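PDB 6H21: probable ss-1,3-N-acetylglucosaminyltransferase, which is probably a glycosyltransferase of family 2, with a GT-A-type fold followed by a TarS-like linker domain. Local coordinates for residues K21-M26 / S101-V106; E121-Y126 / S214-Y219; L134-Y139 / V174-K179. One frame throughout, in Å; residues are numbered along the deposited sequence.

Contact 1: K21-M26 / S101-V106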
loop_
_atom_site.group_PDB
_atom_site.type_symbol
_atom_site.label_atom_id
_atom_site.label_comp_id
_atom_site.label_asym_id
_atom_site.label_seq_id
_atom_site.Cartn_x
_atom_site.Cartn_y
_atom_site.Cartn_z
ATOM N N LYS C 21 -37.126 39.250 -20.158
ATOM C CA LYS C 21 -35.832 39.253 -19.494
ATOM C C LYS C 21 -35.455 37.829 -19.056
ATOM O O LYS C 21 -34.272 37.456 -19.120
ATOM C CB LYS C 21 -35.857 40.162 -18.261
ATOM C CG LYS C 21 -36.018 41.649 -18.544
ATOM C CD LYS C 21 -36.090 42.466 -17.270
ATOM C CE LYS C 21 -36.110 43.961 -17.509
ATOM N NZ LYS C 21 -36.122 44.710 -16.234
ATOM N N VAL C 22 -36.455 37.061 -18.592
ATOM C CA VAL C 22 -36.246 35.741 -17.975
ATOM C C VAL C 22 -37.416 34.800 -18.291
ATOM O O VAL C 22 -38.579 35.172 -18.119
ATOM C CB VAL C 22 -36.069 35.852 -16.449
ATOM C CG1 VAL C 22 -35.828 34.485 -15.822
ATOM C CG2 VAL C 22 -34.959 36.816 -16.066
ATOM N N SER C 23 -37.069 33.572 -18.705
ATOM C CA SER C 23 -37.933 32.391 -18.675
ATOM C C SER C 23 -37.504 31.449 -17.538
ATOM O O SER C 23 -36.412 30.891 -17.582
ATOM C CB SER C 23 -37.884 31.644 -19.983
ATOM O OG SER C 23 -38.333 32.454 -21.055
ATOM N N VAL C 24 -38.384 31.243 -16.550
ATOM C CA VAL C 24 -38.214 30.173 -15.584
ATOM C C VAL C 24 -38.742 28.880 -16.216
ATOM O O VAL C 24 -39.890 28.820 -16.655
ATOM C CB VAL C 24 -38.904 30.488 -14.247
ATOM C CG1 VAL C 24 -38.680 29.391 -13.217
ATOM C CG2 VAL C 24 -38.454 31.827 -13.700
ATOM N N ILE C 25 -37.874 27.862 -16.272
ATOM C CA ILE C 25 -38.173 26.576 -16.872
ATOM C C ILE C 25 -38.283 25.553 -15.740
ATOM O O ILE C 25 -37.296 25.261 -15.068
ATOM C CB ILE C 25 -37.098 26.195 -17.910
ATOM C CG1 ILE C 25 -37.012 27.244 -19.026
ATOM C CG2 ILE C 25 -37.342 24.794 -18.453
ATOM C CD1 ILE C 25 -35.885 27.031 -20.009
ATOM N N MET C 26 -39.491 25.025 -15.537
ATOM C CA MET C 26 -39.773 24.114 -14.437
ATOM C C MET C 26 -40.384 22.822 -14.971
ATOM O O MET C 26 -41.557 22.795 -15.332
ATOM C CB MET C 26 -40.740 24.749 -13.434
ATOM C CG MET C 26 -41.003 23.875 -12.228
ATOM S SD MET C 26 -42.084 24.670 -11.013
ATOM C CE MET C 26 -43.622 24.745 -11.922
ATOM N N SER C 101 -38.437 29.089 -24.947
ATOM C CA SER C 101 -38.051 30.414 -24.459
ATOM C C SER C 101 -37.312 31.191 -25.559
ATOM O O SER C 101 -36.396 30.685 -26.184
ATOM C CB SER C 101 -37.203 30.309 -23.216
ATOM O OG SER C 101 -36.652 31.574 -22.883
ATOM N N LYS C 102 -37.712 32.443 -25.751
ATOM C CA LYS C 102 -36.989 33.386 -26.565
ATOM C C LYS C 102 -36.555 34.542 -25.659
ATOM O O LYS C 102 -36.415 35.652 -26.119
ATOM C CB LYS C 102 -37.859 33.873 -27.735
ATOM C CG LYS C 102 -38.219 32.810 -28.771
ATOM N N ALA C 103 -36.340 34.256 -24.370
ATOM C CA ALA C 103 -35.960 35.271 -23.400
ATOM C C ALA C 103 -34.444 35.525 -23.461
ATOM O O ALA C 103 -33.698 34.810 -24.154
ATOM C CB ALA C 103 -36.406 34.848 -22.017
ATOM N N GLU C 104 -34.013 36.559 -22.728
ATOM C CA GLU C 104 -32.626 36.980 -22.632
ATOM C C GLU C 104 -31.843 35.969 -21.785
ATOM O O GLU C 104 -30.745 35.582 -22.133
ATOM C CB GLU C 104 -32.565 38.373 -22.002
ATOM C CG GLU C 104 -31.211 39.041 -22.151
ATOM C CD GLU C 104 -31.099 40.473 -21.640
ATOM O OE1 GLU C 104 -29.948 40.965 -21.580
ATOM O OE2 GLU C 104 -32.143 41.099 -21.298
ATOM N N TYR C 105 -32.445 35.575 -20.658
ATOM C CA TYR C 105 -31.899 34.596 -19.736
ATOM C C TYR C 105 -32.945 33.508 -19.450
ATOM O O TYR C 105 -34.134 33.784 -19.435
ATOM C CB TYR C 105 -31.524 35.263 -18.413
ATOM C CG TYR C 105 -30.314 36.158 -18.449
ATOM C CD1 TYR C 105 -29.041 35.640 -18.284
ATOM C CD2 TYR C 105 -30.439 37.529 -18.610
ATOM C CE1 TYR C 105 -27.921 36.455 -18.300
ATOM C CE2 TYR C 105 -29.330 38.362 -18.617
ATOM C CZ TYR C 105 -28.064 37.823 -18.469
ATOM O OH TYR C 105 -26.956 38.624 -18.474
ATOM N N VAL C 106 -32.474 32.288 -19.175
ATOM C CA VAL C 106 -33.294 31.257 -18.583
ATOM C C VAL C 106 -32.826 30.986 -17.148
ATOM O O VAL C 106 -31.668 31.244 -16.758
ATOM C CB VAL C 106 -33.306 29.959 -19.414
ATOM C CG1 VAL C 106 -33.840 30.188 -20.826
ATOM C CG2 VAL C 106 -31.945 29.281 -19.436
#
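Ser-23 and Tyr-105 join two parallel strands through backbone bonds of unequal quality. Ser-23 N reaches Tyr-105 O at 3.0 Å. Tyr-105 N meets Lys-21 O at the same 3.0 Å but with an N-H...O angle of only 142°; the strand on this side begins at Tyr-105. On the side of Ser-23, two serines place their short hydroxyl arms close enough to bond to one another: Ser-101 OG donates to Ser-23 OG at 2.6 Å and accepts from Ala-103 N at 3.1 Å, an ST turn just past the end of helix 91-100. Ser-23 OG, placed beside its backbone N (chi1 -61°), also bonds to Glu-53, so this buried hydroxyl has two partners. Further along the strand, Val-106 CG1 lies against Ile-25 CD1 at 3.8 Å, branched residues suited to a buried sheet. Tyr-105 directs its ring away to hydrogen-bond Ser-132 O, and Glu-104 OE2 is taken by Tyr-124 OH. Strand 22-28 pairs with 52-58 as well as 105-108, strand 105-108 continues the sheet to 177-179, and helix 119-129 packs on Val-22 through Leu-120.

Contact 2: E121-Y126 / S214-Y219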
loop_
_atom_site.group_PDB
_atom_site.type_symbol
_atom_site.label_atom_id
_atom_site.label_comp_id
_atom_site.label_asym_id
_atom_site.label_seq_id
_atom_site.Cartn_x
_atom_site.Cartn_y
_atom_site.Cartn_z
ATOM N N GLU C 121 -35.257 39.466 -10.131
ATOM C CA GLU C 121 -34.914 40.896 -10.299
ATOM C C GLU C 121 -33.430 41.122 -9.970
ATOM O O GLU C 121 -32.709 41.694 -10.777
ATOM C CB GLU C 121 -35.833 41.779 -9.447
ATOM C CG GLU C 121 -35.544 43.277 -9.559
ATOM C CD GLU C 121 -36.086 44.020 -10.779
ATOM O OE1 GLU C 121 -36.584 43.360 -11.739
ATOM O OE2 GLU C 121 -36.036 45.278 -10.768
ATOM N N ASP C 122 -32.983 40.652 -8.803
ATOM C CA ASP C 122 -31.618 40.895 -8.333
ATOM C C ASP C 122 -30.586 40.173 -9.208
ATOM O O ASP C 122 -29.566 40.765 -9.543
ATOM C CB ASP C 122 -31.430 40.441 -6.893
ATOM C CG ASP C 122 -32.015 41.404 -5.881
ATOM O OD1 ASP C 122 -32.812 42.308 -6.299
ATOM O OD2 ASP C 122 -31.663 41.243 -4.684
ATOM N N LEU C 123 -30.847 38.906 -9.555
ATOM C CA LEU C 123 -29.899 38.133 -10.369
ATOM C C LEU C 123 -29.830 38.726 -11.783
ATOM O O LEU C 123 -28.742 38.896 -12.315
ATOM C CB LEU C 123 -30.299 36.655 -10.402
ATOM C CG LEU C 123 -29.656 35.779 -9.326
ATOM C CD1 LEU C 123 -29.733 36.418 -7.957
ATOM C CD2 LEU C 123 -30.289 34.392 -9.302
ATOM N N TYR C 124 -30.989 39.032 -12.371
ATOM C CA TYR C 124 -31.035 39.626 -13.705
ATOM C C TYR C 124 -30.305 40.977 -13.715
ATOM O O TYR C 124 -29.516 41.231 -14.613
ATOM C CB TYR C 124 -32.460 39.842 -14.229
ATOM C CG TYR C 124 -32.480 40.579 -15.550
ATOM C CD1 TYR C 124 -32.329 39.907 -16.752
ATOM C CD2 TYR C 124 -32.591 41.962 -15.599
ATOM C CE1 TYR C 124 -32.301 40.582 -17.965
ATOM C CE2 TYR C 124 -32.572 42.652 -16.803
ATOM C CZ TYR C 124 -32.421 41.960 -17.993
ATOM O OH TYR C 124 -32.396 42.626 -19.194
ATOM N N ASN C 125 -30.614 41.852 -12.752
ATOM C CA ASN C 125 -29.998 43.207 -12.697
ATOM C C ASN C 125 -28.468 43.077 -12.597
ATOM O O ASN C 125 -27.734 43.772 -13.304
ATOM C CB ASN C 125 -30.562 44.064 -11.556
ATOM C CG ASN C 125 -31.964 44.579 -11.816
ATOM O OD1 ASN C 125 -32.399 44.693 -12.960
ATOM N ND2 ASN C 125 -32.684 44.892 -10.753
ATOM N N TYR C 126 -27.994 42.177 -11.728
ATOM C CA TYR C 126 -26.557 41.993 -11.488
ATOM C C TYR C 126 -25.877 41.435 -12.750
ATOM O O TYR C 126 -24.789 41.856 -13.122
ATOM C CB TYR C 126 -26.351 41.107 -10.258
ATOM C CG TYR C 126 -24.952 41.112 -9.700
ATOM C CD1 TYR C 126 -24.393 42.267 -9.176
ATOM C CD2 TYR C 126 -24.191 39.959 -9.673
ATOM C CE1 TYR C 126 -23.109 42.279 -8.653
ATOM C CE2 TYR C 126 -22.907 39.951 -9.153
ATOM C CZ TYR C 126 -22.362 41.115 -8.637
ATOM O OH TYR C 126 -21.092 41.102 -8.140
ATOM N N SER C 214 -21.067 35.519 -12.645
ATOM C CA SER C 214 -21.312 36.394 -11.499
ATOM C C SER C 214 -21.944 35.595 -10.351
ATOM O O SER C 214 -22.694 34.668 -10.588
ATOM C CB SER C 214 -22.161 37.574 -11.920
ATOM O OG SER C 214 -21.511 38.295 -12.967
ATOM N N ILE C 215 -21.633 36.000 -9.115
ATOM C CA ILE C 215 -22.092 35.339 -7.900
ATOM C C ILE C 215 -22.756 36.392 -7.017
ATOM O O ILE C 215 -22.114 37.391 -6.646
ATOM C CB ILE C 215 -20.925 34.655 -7.155
ATOM C CG1 ILE C 215 -20.274 33.552 -7.999
ATOM C CG2 ILE C 215 -21.374 34.135 -5.794
ATOM C CD1 ILE C 215 -18.866 33.212 -7.584
ATOM N N LYS C 216 -24.017 36.125 -6.654
ATOM C CA LYS C 216 -24.839 37.056 -5.900
ATOM C C LYS C 216 -25.245 36.382 -4.578
ATOM O O LYS C 216 -25.727 35.259 -4.585
ATOM C CB LYS C 216 -25.996 37.490 -6.811
ATOM C CG LYS C 216 -26.800 38.691 -6.354
ATOM C CD LYS C 216 -26.093 40.015 -6.486
ATOM C CE LYS C 216 -27.045 41.194 -6.524
ATOM N NZ LYS C 216 -27.517 41.556 -5.167
ATOM N N THR C 217 -25.039 37.081 -3.453
ATOM C CA THR C 217 -25.037 36.467 -2.114
ATOM C C THR C 217 -25.877 37.248 -1.085
ATOM O O THR C 217 -25.869 36.893 0.097
ATOM C CB THR C 217 -23.597 36.351 -1.592
ATOM O OG1 THR C 217 -23.049 37.661 -1.418
ATOM C CG2 THR C 217 -22.692 35.554 -2.506
ATOM N N ASP C 218 -26.596 38.293 -1.509
ATOM C CA ASP C 218 -27.264 39.214 -0.577
ATOM C C ASP C 218 -28.379 38.493 0.196
ATOM O O ASP C 218 -28.589 38.767 1.374
ATOM C CB ASP C 218 -27.840 40.430 -1.305
ATOM C CG ASP C 218 -26.776 41.317 -1.926
ATOM O OD1 ASP C 218 -26.134 40.868 -2.905
ATOM O OD2 ASP C 218 -26.590 42.445 -1.417
ATOM N N TYR C 219 -29.084 37.575 -0.481
ATOM C CA TYR C 219 -30.126 36.740 0.139
ATOM C C TYR C 219 -29.876 35.276 -0.226
ATOM O O TYR C 219 -29.051 34.972 -1.098
ATOM C CB TYR C 219 -31.517 37.167 -0.335
ATOM C CG TYR C 219 -31.844 38.612 -0.054
ATOM C CD1 TYR C 219 -31.441 39.604 -0.930
ATOM C CD2 TYR C 219 -32.516 38.994 1.096
ATOM C CE1 TYR C 219 -31.704 40.939 -0.679
ATOM C CE2 TYR C 219 -32.784 40.328 1.368
ATOM C CZ TYR C 219 -32.368 41.302 0.477
ATOM O OH TYR C 219 -32.611 42.621 0.692
#
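Helix 121-126 lies over strand 214-216 with the axes 9.3 Å apart and running roughly antiparallel, at 148°, and the backbones come nearest where Leu-123 faces Lys-216. Lys-216 carries most of the contact. Its CG stands opposite the backbone N (chi1 -167°), and a bend at chi2 lays the methylenes across the ring of Tyr-126. CD sits over one face of that ring, 3.8 Å from its centroid and displaced toward the rim: a CH-pi contact, since the aliphatic part of a lysine is well suited to lie against a ring face. CE continues alongside, 3.8 Å from Tyr-126 CB, while the ammonium group itself is too far from the ring to count as more than a weak cation-pi attraction. Leu-123 CD1 touches Lys-216 CG at 4.0 Å, crossing the lysine at a slant. Tyr-126 CE2 lies 3.7 Å from Ser-214 CB; a small residue suits this close approach, and its OG turns to Ser-132 and Ala-159 O.

At its end Lys-216 bends again at chi4, and NZ makes a salt bridge with Asp-218 OD1, 2.7 Å away and well above the carboxylate plane. Asp-122 OD2 is near NZ too, at 4.2 Å, but short of a salt bridge; that carboxylate is bonded to Tyr-221 OH and Arg-118. Tyr-221 OH also has a weak hydrogen bond with Lys-216 NZ, and is thus a partner of both side chains. Asp-122 crosses the ring of Tyr-219 obliquely, OD2 lying 4.0 Å from CE1.

The two segments are thus joined mainly by van der Waals and CH-pi contacts, while the charge of Lys-216 is balanced chiefly within its own segment. Asp-122 should add a modest electrostatic attraction between the segments and would be expected to favour the protonated lysine.

Contact 3: L134-Y139 / V174-K179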
loop_
_atom_site.group_PDB
_atom_site.type_symbol
_atom_site.label_atom_id
_atom_site.label_comp_id
_atom_site.label_asym_id
_atom_site.label_seq_id
_atom_site.Cartn_x
_atom_site.Cartn_y
_atom_site.Cartn_z
ATOM N N LEU C 134 -23.590 33.880 -16.872
ATOM C CA LEU C 134 -24.110 33.009 -15.823
ATOM C C LEU C 134 -24.175 33.804 -14.515
ATOM O O LEU C 134 -23.193 34.424 -14.141
ATOM C CB LEU C 134 -23.155 31.819 -15.686
ATOM C CG LEU C 134 -23.496 30.789 -14.614
ATOM C CD1 LEU C 134 -24.804 30.079 -14.914
ATOM C CD2 LEU C 134 -22.375 29.763 -14.468
ATOM N N ILE C 135 -25.326 33.795 -13.835
ATOM C CA ILE C 135 -25.414 34.384 -12.506
ATOM C C ILE C 135 -25.874 33.302 -11.522
ATOM O O ILE C 135 -26.861 32.590 -11.776
ATOM C CB ILE C 135 -26.318 35.632 -12.481
ATOM C CG1 ILE C 135 -26.013 36.586 -13.642
ATOM C CG2 ILE C 135 -26.217 36.331 -11.128
ATOM C CD1 ILE C 135 -26.867 36.363 -14.871
ATOM N N ILE C 136 -25.103 33.158 -10.435
ATOM C CA ILE C 136 -25.343 32.170 -9.427
ATOM C C ILE C 136 -25.800 32.884 -8.168
ATOM O O ILE C 136 -25.064 33.692 -7.626
ATOM C CB ILE C 136 -24.090 31.320 -9.173
ATOM C CG1 ILE C 136 -23.503 30.832 -10.497
ATOM C CG2 ILE C 136 -24.401 30.174 -8.227
ATOM C CD1 ILE C 136 -22.131 30.258 -10.375
ATOM N N GLY C 137 -27.024 32.574 -7.741
ATOM C CA GLY C 137 -27.558 33.050 -6.466
ATOM C C GLY C 137 -27.265 32.060 -5.352
ATOM O O GLY C 137 -27.412 30.862 -5.537
ATOM N N LYS C 138 -26.895 32.575 -4.179
ATOM C CA LYS C 138 -26.679 31.767 -2.993
ATOM C C LYS C 138 -27.886 30.861 -2.733
ATOM O O LYS C 138 -29.026 31.315 -2.792
ATOM C CB LYS C 138 -26.471 32.685 -1.790
ATOM C CG LYS C 138 -26.237 31.984 -0.463
ATOM C CD LYS C 138 -25.754 32.939 0.607
ATOM C CE LYS C 138 -25.777 32.302 1.976
ATOM N NZ LYS C 138 -25.370 33.266 3.021
ATOM N N TYR C 139 -27.607 29.599 -2.397
ATOM C CA TYR C 139 -28.622 28.595 -2.086
ATOM C C TYR C 139 -28.951 28.668 -0.594
ATOM O O TYR C 139 -28.070 28.906 0.241
ATOM C CB TYR C 139 -28.144 27.197 -2.486
ATOM C CG TYR C 139 -27.866 27.080 -3.962
ATOM C CD1 TYR C 139 -28.908 27.116 -4.875
ATOM C CD2 TYR C 139 -26.578 26.982 -4.455
ATOM C CE1 TYR C 139 -28.677 27.077 -6.242
ATOM C CE2 TYR C 139 -26.331 26.930 -5.817
ATOM C CZ TYR C 139 -27.383 26.985 -6.716
ATOM O OH TYR C 139 -27.164 26.929 -8.063
ATOM N N VAL C 174 -27.777 23.139 -12.360
ATOM C CA VAL C 174 -28.271 24.098 -13.325
ATOM C C VAL C 174 -29.263 25.076 -12.674
ATOM O O VAL C 174 -29.953 25.819 -13.407
ATOM C CB VAL C 174 -28.905 23.381 -14.528
ATOM C CG1 VAL C 174 -27.886 22.481 -15.206
ATOM C CG2 VAL C 174 -30.151 22.612 -14.126
ATOM N N LEU C 175 -29.306 25.124 -11.330
ATOM C CA LEU C 175 -30.277 25.971 -10.625
ATOM C C LEU C 175 -29.712 27.397 -10.471
ATOM O O LEU C 175 -29.368 27.872 -9.381
ATOM C CB LEU C 175 -30.640 25.303 -9.300
ATOM C CG LEU C 175 -31.040 23.833 -9.435
ATOM C CD1 LEU C 175 -31.287 23.216 -8.077
ATOM C CD2 LEU C 175 -32.268 23.666 -10.334
ATOM N N LYS C 176 -29.658 28.071 -11.621
ATOM C CA LYS C 176 -28.858 29.260 -11.872
ATOM C C LYS C 176 -29.484 30.030 -13.041
ATOM O O LYS C 176 -30.353 29.504 -13.742
ATOM C CB LYS C 176 -27.430 28.850 -12.252
ATOM C CG LYS C 176 -26.635 28.137 -11.162
ATOM C CD LYS C 176 -25.307 27.612 -11.641
ATOM C CE LYS C 176 -24.414 27.114 -10.523
ATOM N NZ LYS C 176 -25.015 25.990 -9.757
ATOM N N MET C 177 -28.996 31.246 -13.287
ATOM C CA MET C 177 -29.492 32.072 -14.395
ATOM C C MET C 177 -28.448 32.074 -15.527
ATOM O O MET C 177 -27.348 32.532 -15.357
ATOM C CB MET C 177 -29.796 33.495 -13.910
ATOM C CG MET C 177 -30.381 34.392 -14.980
ATOM S SD MET C 177 -30.968 35.981 -14.342
ATOM C CE MET C 177 -32.330 35.445 -13.308
ATOM N N PHE C 178 -28.841 31.539 -16.689
ATOM C CA PHE C 178 -27.996 31.326 -17.858
ATOM C C PHE C 178 -28.439 32.227 -19.026
ATOM O O PHE C 178 -29.586 32.250 -19.357
ATOM C CB PHE C 178 -28.137 29.885 -18.358
ATOM C CG PHE C 178 -27.616 28.784 -17.468
ATOM C CD1 PHE C 178 -28.413 28.222 -16.481
ATOM C CD2 PHE C 178 -26.357 28.250 -17.674
ATOM C CE1 PHE C 178 -27.949 27.176 -15.703
ATOM C CE2 PHE C 178 -25.895 27.206 -16.887
ATOM C CZ PHE C 178 -26.692 26.671 -15.906
ATOM N N LYS C 179 -27.491 32.893 -19.688
ATOM C CA LYS C 179 -27.777 33.708 -20.876
ATOM C C LYS C 179 -28.154 32.784 -22.042
ATOM O O LYS C 179 -27.416 31.882 -22.404
ATOM C CB LYS C 179 -26.578 34.591 -21.234
ATOM C CG LYS C 179 -26.812 35.506 -22.430
ATOM C CD LYS C 179 -25.709 36.514 -22.644
ATOM C CE LYS C 179 -25.993 37.824 -21.940
ATOM N NZ LYS C 179 -24.902 38.801 -22.146
HETATM O O HOH W 1 -28.630 30.205 -8.026
#
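An antiparallel strand pair in the core of the GT-A domain, 134-137 against 177-179 at 176°, leads straight into the wall of the uridine-diphosphate-N-acetylglucosamine pocket. Ile-135 and Met-177 form its hydrogen-bonded pair: Ile-135 N to Met-177 O is 2.8 Å, and Met-177 N to Ile-135 O is 2.9 Å. Their side chains lie side by side on one face, where Leu-123 of helix 119-129 packs on both; Ile-135 CD1 is 4.0 Å from Met-177 CG, and the flexible methionine is bent at chi3, its end leading away from Ile-135. On the face of Leu-134 and Phe-178, Leu-134 CD1 rests over the phenyl ring in a CH-pi contact, 3.8 Å from the centroid. Phe-178 also meets Phe-202 and Phe-206 edge-to-face, joining the pair to helix 198-207.

Just before strand 177-179 the chain makes an inverse gamma turn centred on Leu-175, whose side chain touches the bound uridine-diphosphate-N-acetylglucosamine and the aspartates of what is probably the DxD motif at manganese. Tyr-139 bonds to the carbonyl of this turn. Its OH lies between two partners at the ring edge, donating to Leu-175 O at 2.7 Å, from above the carbonyl plane, and accepting from Lys-176 NZ at 2.9 Å. The lysine is nearly extended until chi4 (61°), where a bend carries NZ to the hydroxyl, and its buried ammonium group is further held by Ser-173 O and Ala-171 O. Its CE runs 3.8 Å from Ile-136 CG2, an apolar partner for the aliphatic part. Leu-175 O takes a second donor, a water that also donates to Gly-137 O.

All three contacts reach one mixed sheet of the GT-A domain. Contact 1 comes first along the chain and closes before the others open; contact 3 is nested inside the loop that contact 2 closes. The centres of contact 1 and contact 2 lie about 16 Å apart. Contact 3 has its centre about 12 Å from that of contact 1 and about 9 Å from that of contact 2. Strand 105-108 neighbours 177-179, and 134-142 neighbours 213-216, so in strand order contacts 1 and 2 lie to the two sides of contact 3, which holds the pocket residue Leu-175. Helix 119-129 supplies one side of contact 2 and also touches residues of contacts 1 and 3.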